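PDB 3MIX: flagellar biosynthesis protein FlhA from Bacillus subtilis, which takes part, through this cytosolic domain of a membrane protein, in the type III export of flagellar building blocks. Local coordinates for residues E233-R238 and Y263-L268. Numbering follows the deposited sequence.
Sequences EKVSIR and YTRQAL
The guanidinium of R265 has E233 OE1 over one face, with the carboxylate plane turned 11° from its own, while water 1 lies in its plane at the edge and V235 CG2 approaches NH1 obliquely at 3.4 Å. E233 therefore meets the guanidinium by charge alone: E233 OE1 and R265 NH1 are 3.8 Å apart, a long and tentative salt bridge in which no N-H points at the oxygen, whose own place is doubtful. Hydrogen bonding passes instead through two waters. Water 2 donates to E233 OE2 (2.8 Å) and accepts from R265 NH1 (3.2 Å), whereas water 1 accepts from the same NH1 (3.1 Å) and gives a weak bond to the backbone O of E233. A bend at chi3 (55°) turns the end of the arginine towards 233-238. Its NH2 forms a salt bridge with E367, and E233 OE1, as modelled, has its stronger partner in R346. Were E233 an alanine, water 2 would probably lose its acceptor, and the neighbouring guanidinium groups of R265 and R346 the carboxylate that pairs with both. E233 follows helix 220-232, which closes in a Schellman motif with K234, at positive phi, as its C-prime residue; the loop then leads to helix 240-250 and runs beside the C-terminal end of helix 257-267 in this largely helical part of the FlhA cytosolic domain. Further along, the contact becomes apolar. V235 CG1, anti to the backbone N (chi1 173°), reaches L268 CD1 at 3.9 Å, and the same leucine methyl lies 4.3 Å from S236 O. That carbonyl accepts a hydrogen bond from Q271, and V235 also packs on Q271 and I272 of helix 269-276.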
# COMPACT_ATOMS: atom_id res chain seq x y z
N GLU A 233 -2.57 -4.29 -1.92
CA GLU A 233 -3.37 -4.17 -3.13
C GLU A 233 -4.40 -3.04 -3.04
O GLU A 233 -5.34 -2.99 -3.84
CB GLU A 233 -4.05 -5.52 -3.44
CG GLU A 233 -3.05 -6.70 -3.46
CD GLU A 233 -3.61 -7.94 -4.18
OE1 GLU A 233 -4.03 -7.82 -5.35
OE2 GLU A 233 -3.60 -9.04 -3.59
N LYS A 234 -4.23 -2.14 -2.08
CA LYS A 234 -5.04 -0.90 -2.03
C LYS A 234 -6.47 -1.18 -1.57
O LYS A 234 -7.40 -0.43 -1.88
CB LYS A 234 -5.06 -0.15 -3.39
CG LYS A 234 -3.70 0.19 -4.02
CD LYS A 234 -2.67 0.63 -2.96
CE LYS A 234 -1.26 0.85 -3.55
NZ LYS A 234 -0.38 -0.32 -3.32
N VAL A 235 -6.65 -2.28 -0.84
CA VAL A 235 -7.95 -2.59 -0.29
C VAL A 235 -7.96 -1.95 1.07
O VAL A 235 -7.15 -2.29 1.93
CB VAL A 235 -8.18 -4.13 -0.17
CG1 VAL A 235 -9.51 -4.43 0.57
CG2 VAL A 235 -8.15 -4.82 -1.56
N SER A 236 -8.85 -0.99 1.25
CA SER A 236 -9.00 -0.35 2.56
C SER A 236 -9.30 -1.40 3.66
O SER A 236 -10.02 -2.41 3.41
CB SER A 236 -10.15 0.67 2.50
OG SER A 236 -10.47 1.15 3.80
N ILE A 237 -8.76 -1.16 4.85
CA ILE A 237 -9.05 -1.99 6.02
C ILE A 237 -9.96 -1.28 7.04
O ILE A 237 -9.95 -1.65 8.22
CB ILE A 237 -7.74 -2.51 6.70
CG1 ILE A 237 -6.86 -1.34 7.20
CG2 ILE A 237 -6.93 -3.42 5.70
CD1 ILE A 237 -5.64 -1.76 8.01
N ARG A 238 -10.74 -0.29 6.59
CA ARG A 238 -11.78 0.34 7.44
C ARG A 238 -12.87 -0.58 7.95
O ARG A 238 -13.35 -0.39 9.06
CB ARG A 238 -12.45 1.51 6.72
CG ARG A 238 -11.40 2.61 6.52
CD ARG A 238 -11.88 3.92 6.91
NE ARG A 238 -12.77 3.94 8.05
CZ ARG A 238 -13.75 4.82 8.15
NH1 ARG A 238 -14.55 4.82 9.20
NH2 ARG A 238 -13.95 5.69 7.18
N TYR A 263 -10.28 -14.98 1.05
CA TYR A 263 -11.63 -14.99 1.64
C TYR A 263 -12.07 -13.63 2.10
O TYR A 263 -13.24 -13.27 1.97
CB TYR A 263 -11.72 -15.96 2.82
CG TYR A 263 -11.27 -17.35 2.51
CD1 TYR A 263 -11.71 -18.00 1.37
CD2 TYR A 263 -10.44 -18.04 3.39
CE1 TYR A 263 -11.30 -19.30 1.08
CE2 TYR A 263 -10.00 -19.33 3.11
CZ TYR A 263 -10.44 -19.95 1.96
OH TYR A 263 -10.02 -21.25 1.70
N THR A 264 -11.14 -12.86 2.66
CA THR A 264 -11.46 -11.51 3.13
C THR A 264 -11.77 -10.59 1.96
O THR A 264 -12.78 -9.87 1.99
CB THR A 264 -10.34 -10.95 4.04
OG1 THR A 264 -10.14 -11.84 5.16
CG2 THR A 264 -10.69 -9.59 4.55
N ARG A 265 -10.93 -10.59 0.93
CA ARG A 265 -11.21 -9.81 -0.29
C ARG A 265 -12.63 -10.13 -0.83
O ARG A 265 -13.41 -9.22 -1.12
CB ARG A 265 -10.15 -10.09 -1.36
CG ARG A 265 -8.73 -9.53 -1.04
CD ARG A 265 -7.72 -10.01 -2.12
NE ARG A 265 -8.17 -9.64 -3.47
CZ ARG A 265 -7.93 -8.46 -4.04
NH1 ARG A 265 -7.23 -7.53 -3.40
NH2 ARG A 265 -8.39 -8.21 -5.25
N GLN A 266 -12.97 -11.41 -0.93
CA GLN A 266 -14.32 -11.82 -1.37
C GLN A 266 -15.41 -11.24 -0.46
O GLN A 266 -16.41 -10.66 -0.92
CB GLN A 266 -14.45 -13.34 -1.46
CG GLN A 266 -15.75 -13.83 -2.10
CD GLN A 266 -15.95 -15.35 -2.01
OE1 GLN A 266 -17.08 -15.84 -2.04
NE2 GLN A 266 -14.85 -16.09 -1.89
N ALA A 267 -15.20 -11.35 0.85
CA ALA A 267 -16.17 -10.79 1.81
C ALA A 267 -16.34 -9.29 1.64
O ALA A 267 -17.40 -8.73 1.99
CB ALA A 267 -15.80 -11.14 3.24
N LEU A 268 -15.33 -8.65 1.07
CA LEU A 268 -15.28 -7.20 0.86
C LEU A 268 -15.67 -6.80 -0.59
O LEU A 268 -15.30 -5.73 -1.09
CB LEU A 268 -13.86 -6.70 1.21
CG LEU A 268 -13.46 -6.67 2.70
CD1 LEU A 268 -12.01 -6.22 2.91
CD2 LEU A 268 -14.37 -5.79 3.54
O HOH W 1 -7.44 -5.11 -5.40
O HOH W 2 -4.90 -8.18 -1.30